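Long-range contacts in ectonucleotide pyrophosphatase/phosphodiesterase family member 5 (Mus musculus, PDB 5VEO), which probably hydrolyses nucleotide phosphodiester or pyrophosphate bonds outside the cell, using zinc ions, and is captured here as an inactive variant with AMP bound: residues D22-D27 with H335-A340; T56-N61 with T222-M227; V47-N52 with T350-N355; V18-G23 with F170-E175. The protein carries 1 engineered substitution. All coordinates share one frame; numbering follows the deposited sequence.

Interaction 1: D22-D27 with H335-A340. With ZN (zinc ion), chain E; AMP (adenosine monophosphate), chain Q.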
# COMPACT_ATOMS: atom_id res chain seq x y z
N ASP A 22 -1.63 -1.88 -7.82
CA ASP A 22 -0.42 -1.78 -7.02
C ASP A 22 0.66 -0.97 -7.76
O ASP A 22 0.93 -1.21 -8.93
CB ASP A 22 0.08 -3.18 -6.68
CG ASP A 22 1.07 -3.18 -5.53
OD1 ASP A 22 2.06 -2.40 -5.62
OD2 ASP A 22 0.85 -3.91 -4.53
N GLY A 23 1.28 -0.03 -7.06
CA GLY A 23 2.44 0.68 -7.60
C GLY A 23 2.12 1.68 -8.69
O GLY A 23 2.96 1.95 -9.57
N PHE A 24 0.92 2.26 -8.66
CA PHE A 24 0.49 3.20 -9.69
C PHE A 24 0.87 4.60 -9.21
O PHE A 24 0.13 5.27 -8.48
CB PHE A 24 -0.99 3.06 -9.99
CG PHE A 24 -1.40 3.63 -11.33
CD1 PHE A 24 -1.33 5.00 -11.58
CD2 PHE A 24 -1.81 2.79 -12.35
CE1 PHE A 24 -1.70 5.51 -12.82
CE2 PHE A 24 -2.20 3.30 -13.59
CZ PHE A 24 -2.14 4.67 -13.82
N ARG A 25 2.06 5.03 -9.60
CA ARG A 25 2.56 6.35 -9.27
C ARG A 25 1.62 7.41 -9.85
O ARG A 25 1.10 7.27 -10.95
CB ARG A 25 3.98 6.51 -9.85
CG ARG A 25 4.76 7.67 -9.32
CD ARG A 25 6.21 7.57 -9.76
NE ARG A 25 6.40 8.21 -11.03
CZ ARG A 25 7.56 8.26 -11.67
NH1 ARG A 25 8.65 7.66 -11.18
NH2 ARG A 25 7.64 8.93 -12.83
N TRP A 26 1.49 8.52 -9.10
CA TRP A 26 0.48 9.55 -9.37
C TRP A 26 0.60 10.12 -10.80
O TRP A 26 -0.42 10.43 -11.43
CB TRP A 26 0.60 10.67 -8.33
CG TRP A 26 1.88 11.42 -8.45
CD1 TRP A 26 3.12 11.02 -8.03
CD2 TRP A 26 2.05 12.67 -9.10
NE1 TRP A 26 4.06 11.98 -8.40
CE2 TRP A 26 3.42 13.00 -9.05
CE3 TRP A 26 1.16 13.57 -9.72
CZ2 TRP A 26 3.92 14.17 -9.59
CZ3 TRP A 26 1.68 14.74 -10.26
CH2 TRP A 26 3.04 15.03 -10.18
N ASP A 27 1.81 10.25 -11.32
CA ASP A 27 2.01 10.86 -12.63
C ASP A 27 2.02 9.86 -13.78
O ASP A 27 2.18 10.27 -14.94
CB ASP A 27 3.30 11.68 -12.63
CG ASP A 27 4.53 10.82 -12.44
OD1 ASP A 27 5.65 11.29 -12.74
OD2 ASP A 27 4.38 9.66 -12.03
N HIS A 335 4.34 8.69 -4.25
CA HIS A 335 2.92 8.97 -4.03
C HIS A 335 2.03 8.27 -5.06
O HIS A 335 2.34 8.26 -6.26
CB HIS A 335 2.67 10.47 -4.06
CG HIS A 335 3.33 11.19 -2.93
ND1 HIS A 335 3.48 12.55 -2.89
CD2 HIS A 335 3.90 10.71 -1.80
CE1 HIS A 335 4.11 12.89 -1.78
NE2 HIS A 335 4.36 11.78 -1.09
N PRO A 336 0.91 7.70 -4.61
CA PRO A 336 -0.01 7.00 -5.49
C PRO A 336 -1.05 7.91 -6.12
O PRO A 336 -1.39 8.96 -5.58
CB PRO A 336 -0.71 6.04 -4.53
CG PRO A 336 -0.80 6.85 -3.26
CD PRO A 336 0.51 7.62 -3.20
N ILE A 337 -1.65 7.41 -7.20
CA ILE A 337 -2.85 8.03 -7.76
C ILE A 337 -4.00 7.96 -6.77
O ILE A 337 -4.08 7.04 -5.93
CB ILE A 337 -3.31 7.36 -9.07
CG1 ILE A 337 -3.52 5.86 -8.84
CG2 ILE A 337 -2.45 7.74 -10.22
CD1 ILE A 337 -4.47 5.20 -9.79
N PHE A 338 -4.93 8.90 -6.91
CA PHE A 338 -6.24 8.81 -6.25
C PHE A 338 -7.28 9.50 -7.12
O PHE A 338 -7.15 10.69 -7.44
CB PHE A 338 -6.21 9.45 -4.86
CG PHE A 338 -7.51 9.32 -4.12
CD1 PHE A 338 -7.68 8.34 -3.17
CD2 PHE A 338 -8.57 10.19 -4.37
CE1 PHE A 338 -8.89 8.21 -2.48
CE2 PHE A 338 -9.76 10.07 -3.71
CZ PHE A 338 -9.92 9.07 -2.75
N LEU A 339 -8.33 8.76 -7.48
CA LEU A 339 -9.45 9.33 -8.20
C LEU A 339 -10.70 8.56 -7.82
O LEU A 339 -10.62 7.45 -7.31
CB LEU A 339 -9.21 9.34 -9.71
CG LEU A 339 -9.04 8.10 -10.57
CD1 LEU A 339 -9.14 8.48 -12.07
CD2 LEU A 339 -7.71 7.40 -10.29
N ALA A 340 -11.87 9.16 -8.06
CA ALA A 340 -13.09 8.47 -7.65
C ALA A 340 -14.28 8.99 -8.44
O ALA A 340 -14.27 10.11 -8.96
CB ALA A 340 -13.34 8.64 -6.16
ZN ZN E . 2.84 -2.07 -3.88
P AMP Q . 5.01 -4.39 -2.92
O1P AMP Q . 5.42 -3.93 -1.56
O2P AMP Q . 6.22 -4.58 -3.85
O3P AMP Q . 3.96 -3.49 -3.57
O5' AMP Q . 4.32 -5.83 -2.78
C5' AMP Q . 3.39 -6.26 -3.79
C4' AMP Q . 3.44 -7.73 -4.08
O4' AMP Q . 2.80 -8.42 -3.01
C3' AMP Q . 2.67 -8.13 -5.33
O3' AMP Q . 3.55 -8.47 -6.37
C2' AMP Q . 1.84 -9.35 -4.92
O2' AMP Q . 1.98 -10.47 -5.75
C1' AMP Q . 2.32 -9.64 -3.51
N9 AMP Q . 1.28 -10.12 -2.64
C8 AMP Q . 0.17 -9.47 -2.24
N7 AMP Q . -0.55 -10.25 -1.40
C5 AMP Q . 0.14 -11.42 -1.29
C6 AMP Q . -0.03 -12.69 -0.56
N6 AMP Q . -1.11 -12.88 0.23
N1 AMP Q . 0.91 -13.64 -0.70
C2 AMP Q . 2.00 -13.49 -1.47
N3 AMP Q . 2.24 -12.36 -2.16
C4 AMP Q . 1.34 -11.33 -2.10
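The F24 ring carries the side chain of I337 over one face. I337 CD1 stands 4.0 Å from the F24 ring centroid, 28° off the ring normal, a CH-pi contact. I337 CG2 comes closer to the rim, 3.3 Å from F24 CD1. The W26 indole has D27 CB over one face and the carbonyl O of H335 at its edge, in the ring plane, 3.4 Å from W26 CD1. W26 CG sits between its own backbone N and carbonyl carbon (chi1 67°), which brings that edge of the indole to H335. Two backbone bonds tie the segments. I337 N donates to F24 O over 3.1 Å, and W26 N donates to H335 O over 3.0 Å. R25 and P336 are bridged between them as a single beta bridge. R25 turns away and grips D27 side-on. R25 NE meets D27 OD2 at 2.7 Å in the guanidinium plane, and R25 NH2 meets D27 OD1. Outside the pair, H335 NE2 bonds to N329 O, and R25 NH1 bonds to M227 O. The contact joins the loop after strand 16-21 to the lead-in to strand 338-341. At the start of this loop D22 OD1 binds zinc at 1.9 Å. Apolar packing and two backbone bonds thus tie down the chain just beyond a metal ligand, while the salt bridge links R25 to D27 within the loop. This may limit how the loop moves.

Interaction 2: T56-N61 with T222-M227; sequences TKAYPN and TSDHGM. Engineered in segment 56-61: A58 (natural residue Thr). With ZN (zinc ion), chain E; AMP (adenosine monophosphate), chain Q.
Both D224 and H225 place CG between their backbone N and carbonyl carbon (chi1 50° and 56°), and this brings their side chains towards 56-61 and onto one zinc. D224 OD2 binds the metal at 2.0 Å and H225 NE2 at 2.1 Å, while D224 OD1 accepts from G23 N. AMP O3P is a further ligand at 1.8 Å, and D22 completes the site. The imidazole is fixed at its other nitrogen, where H225 ND1 donates in the ring plane to G226 O over 2.7 Å. D224 OD2 also lies 3.3 Å from CB of A58, the engineered alanine that replaces threonine. A58 N donates to AMP O1P over 2.9 Å at the start of helix 58-67, with K57 at the N-cap. N61 packs its CB and CG against D224, CG lying 3.3 Å from D224 O. N61 ND2 donates to K57 O, and N61 OD1 accepts from V53 N. Replacing N61 with a leucine would probably leave V53 N without its acceptor and remove a side-chain tie from the K57 carbonyl. No direct hydrogen bond joins the segments. Zinc and phosphate bridge them instead, consistent with a metal-dependent phosphodiesterase site where helix start and metal hold one phosphate.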
# COMPACT_ATOMS: atom_id res chain seq x y z
N THR A 56 7.01 2.87 2.34
CA THR A 56 6.10 2.97 1.20
C THR A 56 6.09 1.67 0.40
O THR A 56 6.44 1.61 -0.80
CB THR A 56 6.46 4.19 0.35
OG1 THR A 56 7.84 4.16 -0.04
CG2 THR A 56 6.17 5.50 1.08
N LYS A 57 5.65 0.61 1.10
CA LYS A 57 5.47 -0.74 0.56
C LYS A 57 4.00 -1.17 0.69
O LYS A 57 3.18 -0.52 1.35
CB LYS A 57 6.38 -1.75 1.29
CG LYS A 57 7.87 -1.42 1.23
CD LYS A 57 8.56 -2.17 0.19
CE LYS A 57 10.06 -2.11 0.20
NZ LYS A 57 10.47 -2.49 -1.21
N ALA A 58 3.66 -2.31 0.07
CA ALA A 58 2.27 -2.74 -0.04
C ALA A 58 1.60 -2.98 1.31
O ALA A 58 0.47 -2.53 1.54
CB ALA A 58 2.18 -4.00 -0.89
N TYR A 59 2.22 -3.77 2.18
CA TYR A 59 1.42 -4.23 3.31
C TYR A 59 1.17 -3.10 4.30
O TYR A 59 0.02 -2.93 4.75
CB TYR A 59 2.04 -5.50 3.93
CG TYR A 59 1.39 -6.68 3.25
CD1 TYR A 59 1.49 -6.85 1.87
CD2 TYR A 59 0.55 -7.53 3.94
CE1 TYR A 59 0.80 -7.87 1.22
CE2 TYR A 59 -0.12 -8.56 3.31
CZ TYR A 59 0.01 -8.73 1.95
OH TYR A 59 -0.70 -9.74 1.34
N PRO A 60 2.15 -2.26 4.63
CA PRO A 60 1.82 -1.11 5.49
C PRO A 60 0.78 -0.19 4.85
O PRO A 60 -0.13 0.29 5.54
CB PRO A 60 3.17 -0.40 5.67
CG PRO A 60 4.17 -1.43 5.43
CD PRO A 60 3.60 -2.36 4.41
N ASN A 61 0.88 0.07 3.55
CA ASN A 61 -0.00 1.08 2.96
C ASN A 61 -1.42 0.58 2.73
O ASN A 61 -2.37 1.33 2.94
CB ASN A 61 0.64 1.64 1.71
CG ASN A 61 1.54 2.77 2.08
OD1 ASN A 61 1.08 3.89 2.25
ND2 ASN A 61 2.80 2.45 2.35
N THR A 222 -7.20 3.83 -6.42
CA THR A 222 -5.99 4.37 -5.81
C THR A 222 -4.90 3.31 -5.86
O THR A 222 -4.93 2.39 -6.69
CB THR A 222 -6.32 4.92 -4.41
OG1 THR A 222 -5.21 5.66 -3.89
CG2 THR A 222 -6.74 3.83 -3.42
N SER A 223 -3.89 3.48 -5.02
CA SER A 223 -2.74 2.58 -5.00
C SER A 223 -2.05 2.74 -3.66
O SER A 223 -2.43 3.58 -2.82
CB SER A 223 -1.80 2.89 -6.17
OG SER A 223 -0.78 1.94 -6.30
N ASP A 224 -1.04 1.90 -3.45
CA ASP A 224 -0.27 1.90 -2.21
C ASP A 224 0.93 2.84 -2.24
O ASP A 224 1.35 3.31 -1.19
CB ASP A 224 0.17 0.48 -1.85
CG ASP A 224 0.85 -0.29 -2.99
OD1 ASP A 224 0.82 0.10 -4.19
OD2 ASP A 224 1.43 -1.36 -2.65
N HIS A 225 1.51 3.09 -3.41
CA HIS A 225 2.74 3.87 -3.54
C HIS A 225 3.08 4.00 -5.02
O HIS A 225 2.41 3.40 -5.89
CB HIS A 225 3.92 3.17 -2.83
CG HIS A 225 4.11 1.78 -3.34
ND1 HIS A 225 4.64 1.51 -4.58
CD2 HIS A 225 3.69 0.60 -2.84
CE1 HIS A 225 4.54 0.21 -4.82
NE2 HIS A 225 3.98 -0.37 -3.77
N GLY A 226 4.16 4.72 -5.29
CA GLY A 226 4.70 4.89 -6.62
C GLY A 226 5.91 4.02 -6.86
O GLY A 226 5.96 2.84 -6.47
N MET A 227 6.91 4.58 -7.54
CA MET A 227 8.06 3.80 -7.97
C MET A 227 9.16 4.77 -8.40
O MET A 227 8.87 5.83 -8.95
CB MET A 227 7.68 2.88 -9.15
CG MET A 227 8.71 1.82 -9.54
SD MET A 227 8.84 0.43 -8.38
CE MET A 227 7.26 -0.35 -8.58
ZN ZN E . 2.84 -2.07 -3.88
P AMP Q . 5.01 -4.39 -2.92
O1P AMP Q . 5.42 -3.93 -1.56
O2P AMP Q . 6.22 -4.58 -3.85
O3P AMP Q . 3.96 -3.49 -3.57
O5' AMP Q . 4.32 -5.83 -2.78
C5' AMP Q . 3.39 -6.26 -3.79
C4' AMP Q . 3.44 -7.73 -4.08
O4' AMP Q . 2.80 -8.42 -3.01
C3' AMP Q . 2.67 -8.13 -5.33
O3' AMP Q . 3.55 -8.47 -6.37
C2' AMP Q . 1.84 -9.35 -4.92
O2' AMP Q . 1.98 -10.47 -5.75
C1' AMP Q . 2.32 -9.64 -3.51
N9 AMP Q . 1.28 -10.12 -2.64
C8 AMP Q . 0.17 -9.47 -2.24
N7 AMP Q . -0.55 -10.25 -1.40
C5 AMP Q . 0.14 -11.42 -1.29
C6 AMP Q . -0.03 -12.69 -0.56
N6 AMP Q . -1.11 -12.88 0.23
N1 AMP Q . 0.91 -13.64 -0.70
C2 AMP Q . 2.00 -13.49 -1.47
N3 AMP Q . 2.24 -12.36 -2.16
C4 AMP Q . 1.34 -11.33 -2.10

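Interaction 3: V47-N52 with T350-N355; sequences VNQVTN and TKEAMN. With NAG (2-acetamido-2-deoxy-beta-D-glucopyranose), chain G; EDO (1,2-ethanediol), chain K.
V47-N52 and T350-N355 run parallel, the axes of strands 49-51 and 353-355 4.7 Å apart at closest and 18° between their directions, with backbone bonds from N48 N to K351 O, Q49 N to E352 O, M354 N to Q49 O and T51 N to M354 O. At the corner that both chains turn, at N48 and E352, a side-chain bond is added to the backbone ones. N48 ND2 donates to E352 OE1 over 2.9 Å, and the bond is nearly straight. The carboxylate oxygen lies in the N48 amide plane, but the donor reaches it from above the carboxylate plane, with the two planes 72° apart. E352 CG is anti to the backbone N (chi1 176°) and the chain bends at chi2, which curls the acid back to N48. An alanine at N48 is likely to leave E352 OE1 without this donor and the acid end freer to swing. The pair forms one margin of the mixed sheet of the alkaline phosphatase-like core, with 349-355 as its outermost strand within the chain. On the face of V47, V50 and M354, the methionine CG rests against both valines, 3.8 Å from V47 CG1 and 3.9 Å from V50 CG2. F338 of the next strand packs on all three. The other face carries T51 beside N355, with T51 CB 3.6 Å from N355 OD1. A water joins T51 OG1 and N355 OD1, donating to the latter over 3.0 Å. N355 ND2 is bonded covalently to C1 of an N-acetylglucosamine.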
# COMPACT_ATOMS: atom_id res chain seq x y z
N VAL A 47 -7.16 13.67 -6.86
CA VAL A 47 -6.27 14.32 -5.90
C VAL A 47 -4.85 14.22 -6.45
O VAL A 47 -4.36 13.11 -6.68
CB VAL A 47 -6.37 13.70 -4.51
CG1 VAL A 47 -5.37 14.35 -3.56
CG2 VAL A 47 -7.81 13.85 -3.94
N ASN A 48 -4.18 15.37 -6.63
CA ASN A 48 -2.84 15.34 -7.23
C ASN A 48 -1.82 14.61 -6.36
O ASN A 48 -1.04 13.79 -6.87
CB ASN A 48 -2.34 16.76 -7.49
CG ASN A 48 -2.94 17.38 -8.72
OD1 ASN A 48 -3.41 16.70 -9.63
ND2 ASN A 48 -2.85 18.72 -8.79
N GLN A 49 -1.73 14.97 -5.08
CA GLN A 49 -0.63 14.54 -4.20
C GLN A 49 -1.18 13.89 -2.94
O GLN A 49 -1.62 14.58 -2.01
CB GLN A 49 0.29 15.71 -3.85
CG GLN A 49 1.19 16.10 -5.01
CD GLN A 49 2.20 15.00 -5.38
OE1 GLN A 49 3.10 14.67 -4.61
NE2 GLN A 49 2.04 14.43 -6.55
N VAL A 50 -1.11 12.57 -2.93
CA VAL A 50 -1.51 11.73 -1.81
C VAL A 50 -0.27 11.37 -1.04
O VAL A 50 0.61 10.66 -1.56
CB VAL A 50 -2.20 10.46 -2.29
CG1 VAL A 50 -2.55 9.54 -1.08
CG2 VAL A 50 -3.40 10.79 -3.15
N THR A 51 -0.17 11.86 0.18
CA THR A 51 0.92 11.44 1.05
C THR A 51 0.52 10.12 1.69
O THR A 51 -0.41 10.08 2.52
CB THR A 51 1.23 12.48 2.11
OG1 THR A 51 1.65 13.68 1.47
CG2 THR A 51 2.33 12.00 3.00
N ASN A 52 1.20 9.06 1.29
CA ASN A 52 0.97 7.72 1.83
C ASN A 52 1.83 7.56 3.08
O ASN A 52 2.24 8.56 3.69
CB ASN A 52 1.20 6.68 0.72
CG ASN A 52 2.60 6.77 0.08
OD1 ASN A 52 3.31 7.78 0.18
ND2 ASN A 52 2.98 5.70 -0.64
N THR A 350 -10.86 18.69 -9.05
CA THR A 350 -9.48 18.36 -8.73
C THR A 350 -9.09 19.05 -7.44
O THR A 350 -9.27 20.26 -7.29
CB THR A 350 -8.52 18.76 -9.85
OG1 THR A 350 -8.95 18.16 -11.06
CG2 THR A 350 -7.09 18.28 -9.53
N LYS A 351 -8.51 18.27 -6.54
CA LYS A 351 -8.01 18.70 -5.25
C LYS A 351 -6.50 18.50 -5.21
O LYS A 351 -5.98 17.52 -5.74
CB LYS A 351 -8.70 17.87 -4.17
CG LYS A 351 -8.24 18.10 -2.80
CD LYS A 351 -9.16 17.38 -1.87
CE LYS A 351 -8.54 17.29 -0.54
NZ LYS A 351 -8.79 18.48 0.26
N GLU A 352 -5.78 19.41 -4.54
CA GLU A 352 -4.32 19.33 -4.61
C GLU A 352 -3.76 18.15 -3.80
O GLU A 352 -2.89 17.44 -4.29
CB GLU A 352 -3.68 20.63 -4.16
CG GLU A 352 -2.16 20.57 -4.12
CD GLU A 352 -1.51 20.20 -5.46
OE1 GLU A 352 -2.14 20.38 -6.54
OE2 GLU A 352 -0.34 19.74 -5.43
N ALA A 353 -4.23 17.94 -2.56
CA ALA A 353 -3.54 17.02 -1.66
C ALA A 353 -4.46 16.33 -0.66
O ALA A 353 -5.50 16.86 -0.27
CB ALA A 353 -2.44 17.75 -0.87
N MET A 354 -4.01 15.15 -0.22
CA MET A 354 -4.67 14.44 0.86
C MET A 354 -3.64 13.53 1.51
O MET A 354 -2.58 13.26 0.94
CB MET A 354 -5.88 13.66 0.35
CG MET A 354 -5.54 12.34 -0.30
SD MET A 354 -6.99 11.40 -0.92
CE MET A 354 -7.77 10.75 0.53
N ASN A 355 -3.95 13.07 2.72
CA ASN A 355 -3.20 12.01 3.36
C ASN A 355 -3.93 10.69 3.17
O ASN A 355 -5.16 10.64 3.29
CB ASN A 355 -3.03 12.30 4.85
CG ASN A 355 -2.20 13.54 5.12
OD1 ASN A 355 -1.15 13.73 4.50
ND2 ASN A 355 -2.66 14.37 6.04
C1 NAG G . -2.01 15.58 6.51
C2 NAG G . -2.75 16.92 6.26
C3 NAG G . -2.07 18.07 6.99
C4 NAG G . -1.85 17.73 8.46
C5 NAG G . -1.08 16.43 8.57
C6 NAG G . -0.83 16.03 10.00
C7 NAG G . -3.98 17.05 4.14
C8 NAG G . -3.90 17.41 2.69
N2 NAG G . -2.85 17.22 4.84
O3 NAG G . -2.89 19.23 6.89
O4 NAG G . -1.12 18.77 9.10
O5 NAG G . -1.83 15.38 7.95
O6 NAG G . -2.01 15.49 10.59
O7 NAG G . -5.00 16.56 4.65
C1 EDO K . 0.34 10.12 5.77
O1 EDO K . -0.94 9.55 5.38
C2 EDO K . 0.23 11.38 6.65
O2 EDO K . 1.56 11.89 6.98
O HOH W 1 1.16 15.52 4.08

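Interaction 4: V18-G23 with F170-E175; sequences VVSFDG and FLYWEE. With ZN (zinc ion), chain E; AMP (adenosine monophosphate), chain Q.
V18 lies alongside F170, V18 CB 3.8 Å from F170 CD1, on one face of a pair of parallel strands. Strands 18-21 and 170-173 are hydrogen-bonded, and each residue has its counterpart beside it. On the same face the S20 side chain lies beside Y172 CD1, and S20 OG bonds to H62. On the other face V19 CG2 fits against L171 CD2 at 4.0 Å. F21 then crosses W173 obliquely, F21 CD1 lying 3.8 Å from W173 CB. V19 CG1 covers one face of the F21 ring, offset toward its rim, and W173 CD1 stands at its edge. The helices 149-160 and 190-210 pack on this face, against L171 and V19 among others. Past the end of strand 170-173, E175 O abuts F21 CB at 3.5 Å. These strands are neighbours in the central sheet. At their C-terminal ends the Y172 hydroxyl donates to D22 OD2 over 2.7 Å. The bond arrives on the anti side of the carboxylate, 28° out of its plane. The acid lies at the edge of the phenol ring, with the two planes 76° apart. Y172 CG is anti to the backbone N (chi1 173°), and the long ring runs forward along the sheet to reach D22. D22 OD1 is a zinc ligand, while OD2 accepts the hydrogen bond of the tyrosine hydroxyl. This bond probably limits how the carboxylate can turn, so Y172 acts as a second-shell partner of the metal ligand and also borders the AMP ribose.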
# COMPACT_ATOMS: atom_id res chain seq x y z
N VAL A 18 -13.36 -0.04 -3.53
CA VAL A 18 -11.98 0.48 -3.51
C VAL A 18 -11.14 -0.44 -4.38
O VAL A 18 -11.09 -1.66 -4.15
CB VAL A 18 -11.42 0.55 -2.09
CG1 VAL A 18 -9.97 1.12 -2.10
CG2 VAL A 18 -12.32 1.37 -1.19
N VAL A 19 -10.47 0.15 -5.36
CA VAL A 19 -9.59 -0.57 -6.26
C VAL A 19 -8.17 -0.09 -6.00
O VAL A 19 -7.93 1.12 -6.02
CB VAL A 19 -9.96 -0.33 -7.73
CG1 VAL A 19 -9.03 -1.12 -8.62
CG2 VAL A 19 -11.41 -0.71 -7.96
N SER A 20 -7.24 -1.03 -5.82
CA SER A 20 -5.81 -0.72 -5.76
C SER A 20 -5.11 -1.38 -6.94
O SER A 20 -5.10 -2.61 -7.06
CB SER A 20 -5.16 -1.18 -4.46
OG SER A 20 -3.78 -0.94 -4.51
N PHE A 21 -4.58 -0.54 -7.83
CA PHE A 21 -3.62 -0.99 -8.84
C PHE A 21 -2.26 -0.79 -8.21
O PHE A 21 -1.80 0.35 -8.07
CB PHE A 21 -3.74 -0.21 -10.14
CG PHE A 21 -5.00 -0.49 -10.89
CD1 PHE A 21 -5.18 -1.71 -11.52
CD2 PHE A 21 -5.99 0.48 -11.01
CE1 PHE A 21 -6.31 -1.97 -12.21
CE2 PHE A 21 -7.15 0.20 -11.73
CZ PHE A 21 -7.30 -1.02 -12.32
N ASP A 22 -1.63 -1.88 -7.82
CA ASP A 22 -0.42 -1.78 -7.02
C ASP A 22 0.66 -0.97 -7.76
O ASP A 22 0.93 -1.21 -8.93
CB ASP A 22 0.08 -3.18 -6.68
CG ASP A 22 1.07 -3.18 -5.53
OD1 ASP A 22 2.06 -2.40 -5.62
OD2 ASP A 22 0.85 -3.91 -4.53
N GLY A 23 1.28 -0.03 -7.06
CA GLY A 23 2.44 0.68 -7.60
C GLY A 23 2.12 1.68 -8.69
O GLY A 23 2.96 1.95 -9.57
N PHE A 170 -13.42 -4.57 -2.16
CA PHE A 170 -11.99 -4.29 -2.33
C PHE A 170 -11.47 -5.13 -3.47
O PHE A 170 -11.66 -6.35 -3.47
CB PHE A 170 -11.19 -4.60 -1.06
CG PHE A 170 -11.53 -3.72 0.08
CD1 PHE A 170 -10.90 -2.49 0.21
CD2 PHE A 170 -12.50 -4.08 1.00
CE1 PHE A 170 -11.21 -1.63 1.25
CE2 PHE A 170 -12.81 -3.23 2.06
CZ PHE A 170 -12.17 -2.00 2.17
N LEU A 171 -10.81 -4.50 -4.43
CA LEU A 171 -10.29 -5.15 -5.62
C LEU A 171 -8.83 -4.76 -5.77
O LEU A 171 -8.50 -3.58 -5.69
CB LEU A 171 -11.08 -4.74 -6.86
CG LEU A 171 -10.60 -5.15 -8.24
CD1 LEU A 171 -10.59 -6.67 -8.37
CD2 LEU A 171 -11.44 -4.51 -9.36
N TYR A 172 -7.96 -5.75 -5.97
CA TYR A 172 -6.52 -5.56 -6.02
C TYR A 172 -5.96 -6.17 -7.29
O TYR A 172 -6.38 -7.27 -7.71
CB TYR A 172 -5.88 -6.18 -4.77
CG TYR A 172 -4.38 -6.20 -4.76
CD1 TYR A 172 -3.65 -5.06 -4.47
CD2 TYR A 172 -3.70 -7.36 -5.05
CE1 TYR A 172 -2.26 -5.08 -4.45
CE2 TYR A 172 -2.32 -7.40 -5.05
CZ TYR A 172 -1.61 -6.25 -4.76
OH TYR A 172 -0.25 -6.32 -4.76
N TRP A 173 -5.00 -5.47 -7.89
CA TRP A 173 -4.26 -5.95 -9.05
C TRP A 173 -2.78 -5.61 -8.88
O TRP A 173 -2.46 -4.54 -8.35
CB TRP A 173 -4.82 -5.33 -10.34
CG TRP A 173 -4.27 -5.86 -11.62
CD1 TRP A 173 -3.61 -5.15 -12.59
CD2 TRP A 173 -4.34 -7.21 -12.10
NE1 TRP A 173 -3.28 -5.97 -13.64
CE2 TRP A 173 -3.71 -7.24 -13.36
CE3 TRP A 173 -4.87 -8.39 -11.58
CZ2 TRP A 173 -3.59 -8.41 -14.10
CZ3 TRP A 173 -4.77 -9.55 -12.32
CH2 TRP A 173 -4.13 -9.55 -13.57
N GLU A 174 -1.89 -6.51 -9.34
CA GLU A 174 -0.46 -6.43 -9.05
C GLU A 174 0.32 -5.52 -9.99
O GLU A 174 1.52 -5.26 -9.74
CB GLU A 174 0.16 -7.82 -9.08
CG GLU A 174 -0.37 -8.76 -8.00
CD GLU A 174 -1.73 -9.40 -8.30
OE1 GLU A 174 -2.28 -10.05 -7.37
OE2 GLU A 174 -2.21 -9.31 -9.46
N GLU A 175 -0.30 -5.06 -11.07
CA GLU A 175 0.31 -4.09 -11.97
C GLU A 175 -0.24 -2.69 -11.70
O GLU A 175 -1.43 -2.54 -11.34
CB GLU A 175 0.07 -4.47 -13.43
CG GLU A 175 0.81 -5.71 -13.88
CD GLU A 175 2.31 -5.50 -14.12
OE1 GLU A 175 2.92 -4.57 -13.55
OE2 GLU A 175 2.88 -6.32 -14.87
ZN ZN E . 2.84 -2.07 -3.88
P AMP Q . 5.01 -4.39 -2.92
O1P AMP Q . 5.42 -3.93 -1.56
O2P AMP Q . 6.22 -4.58 -3.85
O3P AMP Q . 3.96 -3.49 -3.57
O5' AMP Q . 4.32 -5.83 -2.78
C5' AMP Q . 3.39 -6.26 -3.79
C4' AMP Q . 3.44 -7.73 -4.08
O4' AMP Q . 2.80 -8.42 -3.01
C3' AMP Q . 2.67 -8.13 -5.33
O3' AMP Q . 3.55 -8.47 -6.37
C2' AMP Q . 1.84 -9.35 -4.92
O2' AMP Q . 1.98 -10.47 -5.75
C1' AMP Q . 2.32 -9.64 -3.51
N9 AMP Q . 1.28 -10.12 -2.64
C8 AMP Q . 0.17 -9.47 -2.24
N7 AMP Q . -0.55 -10.25 -1.40
C5 AMP Q . 0.14 -11.42 -1.29
C6 AMP Q . -0.03 -12.69 -0.56
N6 AMP Q . -1.11 -12.88 0.23
N1 AMP Q . 0.91 -13.64 -0.70
C2 AMP Q . 2.00 -13.49 -1.47
N3 AMP Q . 2.24 -12.36 -2.16
C4 AMP Q . 1.34 -11.33 -2.10

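In the fold
Interactions 1, 3 and 4 all reach the mixed central sheet, where strands 168-173, 16-21, 218-222, 338-341, 45-51 and 349-355 follow one another. Interaction 4 joins the first two of these and interaction 3 the last two, their centres about 18 Å apart. Interaction 1 lies between, about 10 Å from each, centre to centre, and shares D22 and G23 with interaction 4. Interaction 2, its centre about 9 Å from that of interaction 1, joins the loop after strand 218-222 to the start of helix 58-67. Along the chain, 18-27, 47-52 and 56-61 come early and meet later segments. Interactions 1, 2 and 4 thus converge on one zinc and AMP, while interaction 3 forms the sheet margin.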